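Local coordinates for putative uncharacterized protein (Desulfitobacterium hafniense, PDB 4JGI), which binds methylcobalamin through a Rossmann-like domain and probably serves as the corrinoid-carrying methyl-transfer component of an O-demethylase system, at residues L173-G178 against G191-S196; T96-L101 against D126-I131. All coordinates share one frame; numbering follows the deposited sequence.

Contact 1 of 2, residues L173-G178 against G191-S196; sequences LKVIIG and GADDFS
Asp-193 turns its carboxylate back onto the neighbouring strand, where OD2 accepts the backbone N-H of Val-175 at 2.9 Å on its anti lone pair, the one pointing away from OD1. CG stands anti to the carbonyl carbon (chi1 -64°), which carries the carboxylate to the same side as its own backbone N; that N in turn donates to Val-175 O, so both the backbone N-H and the carbonyl of Val-175 are held. Arg-170 forms a salt bridge with the same OD2. The Lys-174 side chain crosses that of Asp-193 at about a right angle, bringing its CD within 3.7 Å of OD2, while its ammonium NZ stays 4.2 Å from OD1, beyond a salt bridge. An asparagine in place of Asp-193 would probably leave the Arg-170 guanidinium without its charged mate, even if an amide oxygen still met Val-175 N.

Further along, the pairing becomes regular parallel strand: Ile-177 N donates to Asp-194 O at 3.1 Å, and Ser-196 N approaches Ile-177 O almost in line with the carbonyl bond. Ile-177 and Phe-195 share one face of the sheet, CG1 of the isoleucine meeting CB of the phenylalanine at 3.7 Å, while the ring itself leads off toward helix 184-190. Ala-192, small enough to sit close over the strand, puts its CB against Val-175 CG1 and Ile-177 CG2, each at 3.9 Å. On the other face Ile-176, branched at CB as strand residues often are, lays CG1 beside Asp-194 O. Gly-191, with positive phi, is the C-prime residue of the Schellman motif ending helix 184-190. The contact pairs the two strands of a beta-alpha-beta unit in the Rossmann-like B12-binding domain, whose Ile-176, Gly-178 and Ser-196 line the cobalamin pocket.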
loop_
_atom_site.group_PDB
_atom_site.type_symbol
_atom_site.label_atom_id
_atom_site.label_comp_id
_atom_site.label_asym_id
_atom_site.label_seq_id
_atom_site.Cartn_x
_atom_site.Cartn_y
_atom_site.Cartn_z
ATOM N N LEU A 173 1.729 0.939 16.793
ATOM C CA LEU A 173 1.725 0.877 15.329
ATOM C C LEU A 173 1.180 -0.463 14.885
ATOM O O LEU A 173 1.022 -1.390 15.658
ATOM C CB LEU A 173 3.096 1.138 14.763
ATOM C CG LEU A 173 4.206 0.292 15.358
ATOM C CD1 LEU A 173 4.239 -1.065 14.659
ATOM C CD2 LEU A 173 5.534 0.970 15.100
ATOM N N LYS A 174 0.923 -0.590 13.583
ATOM C CA LYS A 174 0.497 -1.813 13.018
ATOM C C LYS A 174 1.640 -2.308 12.116
ATOM O O LYS A 174 2.272 -1.498 11.462
ATOM C CB LYS A 174 -0.724 -1.520 12.160
ATOM C CG LYS A 174 -1.943 -1.105 12.977
ATOM C CD LYS A 174 -2.466 -2.247 13.786
ATOM C CE LYS A 174 -3.708 -1.806 14.590
ATOM N NZ LYS A 174 -4.233 -3.026 15.206
ATOM N N VAL A 175 1.824 -3.603 12.056
ATOM C CA VAL A 175 2.844 -4.274 11.241
ATOM C C VAL A 175 2.161 -5.111 10.185
ATOM O O VAL A 175 1.362 -5.979 10.488
ATOM C CB VAL A 175 3.767 -5.169 12.034
ATOM C CG1 VAL A 175 4.798 -5.820 11.143
ATOM C CG2 VAL A 175 4.483 -4.310 13.115
ATOM N N ILE A 176 2.480 -4.833 8.908
ATOM C CA ILE A 176 1.990 -5.640 7.780
ATOM C C ILE A 176 3.210 -6.266 7.088
ATOM O O ILE A 176 4.210 -5.584 6.876
ATOM C CB ILE A 176 1.077 -4.841 6.839
ATOM C CG1 ILE A 176 0.479 -5.771 5.775
ATOM C CG2 ILE A 176 1.803 -3.688 6.165
ATOM C CD1 ILE A 176 -0.608 -5.094 4.971
ATOM N N ILE A 177 3.086 -7.543 6.731
ATOM C CA ILE A 177 4.145 -8.234 6.022
ATOM C C ILE A 177 3.620 -8.657 4.638
ATOM O O ILE A 177 2.434 -8.903 4.421
ATOM C CB ILE A 177 4.724 -9.437 6.794
ATOM C CG1 ILE A 177 3.623 -10.524 6.964
ATOM C CG2 ILE A 177 5.268 -8.897 8.132
ATOM C CD1 ILE A 177 4.148 -11.782 7.578
ATOM N N GLY A 178 4.598 -8.754 3.734
ATOM C CA GLY A 178 4.344 -9.241 2.387
ATOM C C GLY A 178 5.569 -9.890 1.831
ATOM O O GLY A 178 6.650 -9.862 2.390
ATOM N N GLY A 191 4.612 -12.295 14.397
ATOM C CA GLY A 191 4.019 -11.385 15.316
ATOM C C GLY A 191 3.420 -10.164 14.681
ATOM O O GLY A 191 3.163 -9.161 15.325
ATOM N N ALA A 192 3.168 -10.235 13.356
ATOM C CA ALA A 192 2.527 -9.128 12.648
ATOM C C ALA A 192 1.061 -8.970 12.881
ATOM O O ALA A 192 0.401 -9.943 13.322
ATOM C CB ALA A 192 2.842 -9.243 11.139
ATOM N N ASP A 193 0.486 -7.853 12.504
ATOM C CA ASP A 193 -0.933 -7.657 12.580
ATOM C C ASP A 193 -1.684 -8.244 11.390
ATOM O O ASP A 193 -2.791 -8.746 11.557
ATOM C CB ASP A 193 -1.269 -6.166 12.741
ATOM C CG ASP A 193 -0.746 -5.635 14.045
ATOM O OD1 ASP A 193 -1.303 -6.039 15.071
ATOM O OD2 ASP A 193 0.186 -4.849 14.058
ATOM N N ASP A 194 -1.062 -8.209 10.198
ATOM C CA ASP A 194 -1.703 -8.828 9.044
ATOM C C ASP A 194 -0.631 -9.080 7.982
ATOM O O ASP A 194 0.525 -8.663 8.120
ATOM C CB ASP A 194 -2.801 -7.965 8.465
ATOM C CG ASP A 194 -4.025 -8.829 7.902
ATOM O OD1 ASP A 194 -3.876 -10.056 7.567
ATOM O OD2 ASP A 194 -5.097 -8.199 7.809
ATOM N N PHE A 195 -1.019 -9.821 6.943
ATOM C CA PHE A 195 -0.187 -10.133 5.819
ATOM C C PHE A 195 -1.023 -9.866 4.547
ATOM O O PHE A 195 -2.212 -9.832 4.596
ATOM C CB PHE A 195 0.268 -11.570 5.788
ATOM C CG PHE A 195 -0.868 -12.507 5.540
ATOM C CD1 PHE A 195 -1.664 -12.875 6.597
ATOM C CD2 PHE A 195 -1.149 -12.991 4.255
ATOM C CE1 PHE A 195 -2.748 -13.713 6.440
ATOM C CE2 PHE A 195 -2.266 -13.801 4.091
ATOM C CZ PHE A 195 -3.038 -14.176 5.204
ATOM N N SER A 196 -0.361 -9.509 3.473
ATOM C CA SER A 196 -1.107 -9.193 2.216
ATOM C C SER A 196 -1.170 -10.359 1.278
ATOM O O SER A 196 -0.151 -10.997 1.076
ATOM C CB SER A 196 -0.511 -7.957 1.486
ATOM O OG SER A 196 0.868 -7.994 1.602
#

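Contact 2 of 2, residues T96-L101 against D126-I131; sequences TVEGDL and DVPVKI
Val-97 and Val-127 form a single backbone bridge, in which Val-127 N donates to Thr-96 O at 3.0 Å, and beyond it Val-97 to Asp-100 fold into a type II turn that faces Asp-126. The carboxylate of Asp-126 bonds to the turn: with CG anti to the backbone N (chi1 -166°), OD1 meets Gly-99 N at a short 2.6 Å, nearly straight at the hydrogen (172°) and close to the line of the C-O bond. Glycine suits position 99 because its positive phi would jam a side chain against the preceding carbonyl. The backbone N of Asp-126 donates to Asp-100 O, so the aspartate grips the turn at two points. Leu-101 lies alongside it, CD2 at 3.9 Å from Asp-126 CB. The extended Glu-98 chain crosses Pro-128 at about a right angle, its OE1 coming 3.4 Å from Pro-128 CA. Val-127 sets CG2 against Thr-96 O at 3.4 Å. Pro-128 has no N-H to satisfy, which costs nothing at the N-cap of helix 129-139.

Asp-100 turns away to His-102, the axial cobalt residue, whose ND1 bonds to its OD1; Val-149 N and Leu-150 N hold its OD2. Val-97 of the turn and Val-129 at the start of helix 129-139 both pack on helix 151-166, and Thr-96, ending strand 91-96, leans on Ser-147 of strand 143-147.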
loop_
_atom_site.group_PDB
_atom_site.type_symbol
_atom_site.label_atom_id
_atom_site.label_comp_id
_atom_site.label_asym_id
_atom_site.label_seq_id
_atom_site.Cartn_x
_atom_site.Cartn_y
_atom_site.Cartn_z
ATOM N N THR A 96 12.474 -3.954 2.633
ATOM C CA THR A 96 12.788 -5.312 2.438
ATOM C C THR A 96 13.879 -5.628 3.480
ATOM O O THR A 96 14.868 -4.919 3.561
ATOM C CB THR A 96 13.220 -5.606 0.993
ATOM O OG1 THR A 96 12.094 -5.462 0.087
ATOM C CG2 THR A 96 13.821 -6.984 0.900
ATOM N N VAL A 97 13.628 -6.629 4.302
ATOM C CA VAL A 97 14.409 -6.859 5.499
ATOM C C VAL A 97 15.750 -7.543 5.246
ATOM O O VAL A 97 16.013 -8.084 4.216
ATOM C CB VAL A 97 13.582 -7.726 6.461
ATOM C CG1 VAL A 97 12.323 -7.019 6.913
ATOM C CG2 VAL A 97 13.297 -9.122 5.948
ATOM N N GLU A 98 16.564 -7.522 6.287
ATOM C CA GLU A 98 17.876 -8.036 6.277
ATOM C C GLU A 98 17.823 -9.527 5.799
ATOM O O GLU A 98 17.064 -10.396 6.257
ATOM C CB GLU A 98 18.527 -7.891 7.677
ATOM C CG GLU A 98 19.988 -8.417 7.713
ATOM C CD GLU A 98 20.801 -7.918 8.879
ATOM O OE1 GLU A 98 21.160 -6.790 8.932
ATOM O OE2 GLU A 98 21.086 -8.749 9.776
ATOM N N GLY A 99 18.700 -9.786 4.845
ATOM C CA GLY A 99 18.857 -11.126 4.292
ATOM C C GLY A 99 18.237 -11.214 2.932
ATOM O O GLY A 99 18.481 -12.206 2.247
ATOM N N ASP A 100 17.467 -10.168 2.547
ATOM C CA ASP A 100 16.709 -10.191 1.319
ATOM C C ASP A 100 16.980 -9.053 0.364
ATOM O O ASP A 100 17.089 -7.907 0.721
ATOM C CB ASP A 100 15.228 -10.287 1.665
ATOM C CG ASP A 100 14.463 -11.186 0.739
ATOM O OD1 ASP A 100 14.293 -10.741 -0.439
ATOM O OD2 ASP A 100 14.040 -12.318 1.105
ATOM N N LEU A 101 17.048 -9.407 -0.945
ATOM C CA LEU A 101 17.282 -8.399 -1.988
ATOM C C LEU A 101 16.073 -8.227 -2.931
ATOM O O LEU A 101 16.175 -7.458 -3.959
ATOM C CB LEU A 101 18.489 -8.774 -2.850
ATOM C CG LEU A 101 19.752 -8.929 -2.024
ATOM C CD1 LEU A 101 20.873 -9.342 -2.942
ATOM C CD2 LEU A 101 20.187 -7.680 -1.319
ATOM N N ASP A 126 17.670 -5.314 2.018
ATOM C CA ASP A 126 18.581 -5.873 2.998
ATOM C C ASP A 126 18.731 -5.018 4.201
ATOM O O ASP A 126 19.796 -4.865 4.687
ATOM C CB ASP A 126 19.886 -6.166 2.316
ATOM C CG ASP A 126 20.815 -7.079 3.182
ATOM O OD1 ASP A 126 20.390 -7.945 4.000
ATOM O OD2 ASP A 126 22.005 -6.927 3.009
ATOM N N VAL A 127 17.647 -4.477 4.702
ATOM C CA VAL A 127 17.699 -3.396 5.683
ATOM C C VAL A 127 17.841 -3.973 7.103
ATOM O O VAL A 127 17.022 -4.758 7.540
ATOM C CB VAL A 127 16.474 -2.503 5.698
ATOM C CG1 VAL A 127 16.583 -1.394 6.681
ATOM C CG2 VAL A 127 16.230 -1.946 4.306
ATOM N N PRO A 128 18.909 -3.609 7.810
ATOM C CA PRO A 128 19.067 -4.153 9.180
ATOM C C PRO A 128 17.950 -3.753 10.155
ATOM O O PRO A 128 17.373 -2.676 10.007
ATOM C CB PRO A 128 20.364 -3.494 9.663
ATOM C CG PRO A 128 21.106 -3.153 8.372
ATOM C CD PRO A 128 20.032 -2.754 7.417
ATOM N N VAL A 129 17.630 -4.678 11.036
ATOM C CA VAL A 129 16.676 -4.438 12.106
ATOM C C VAL A 129 16.862 -3.108 12.764
ATOM O O VAL A 129 15.923 -2.290 12.954
ATOM C CB VAL A 129 16.708 -5.566 13.117
ATOM C CG1 VAL A 129 15.863 -5.201 14.290
ATOM C CG2 VAL A 129 16.254 -6.888 12.486
ATOM N N LYS A 130 18.098 -2.869 13.183
ATOM C CA LYS A 130 18.363 -1.633 13.968
ATOM C C LYS A 130 18.028 -0.347 13.197
ATOM O O LYS A 130 17.611 0.659 13.677
ATOM C CB LYS A 130 19.794 -1.551 14.426
ATOM C CG LYS A 130 20.174 -2.496 15.502
ATOM C CD LYS A 130 21.673 -2.448 15.802
ATOM C CE LYS A 130 22.009 -3.501 16.832
ATOM N NZ LYS A 130 23.459 -3.795 16.796
ATOM N N ILE A 131 18.259 -0.399 11.891
ATOM C CA ILE A 131 17.922 0.759 11.003
ATOM C C ILE A 131 16.416 0.976 10.844
ATOM O O ILE A 131 15.927 2.094 10.839
ATOM C CB ILE A 131 18.608 0.569 9.637
ATOM C CG1 ILE A 131 20.147 0.490 9.861
ATOM C CG2 ILE A 131 18.157 1.628 8.639
ATOM C CD1 ILE A 131 20.963 1.529 9.353
#

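From the N terminus, the chain passes through a helical region before strand 91-96, whose C-terminal end opens contact 2. That contact closes a loop formed by helix 104-115 and edge strand 119-122, joining the cobalt-ligand loop to the start of helix 129-139. Only after strand 143-147 and helix 151-166 does contact 1 open, and its shorter loop runs through helix 184-190 to the other edge strand, 194-195. The two loops thus follow in series, neither nesting nor crossing. The centres of the two contacts lie about 16 Å apart and their atoms do not touch, yet both contribute residues to one cobalamin pocket, with strand 143-147 lying between strands 91-96 and 174-178 in the sheet.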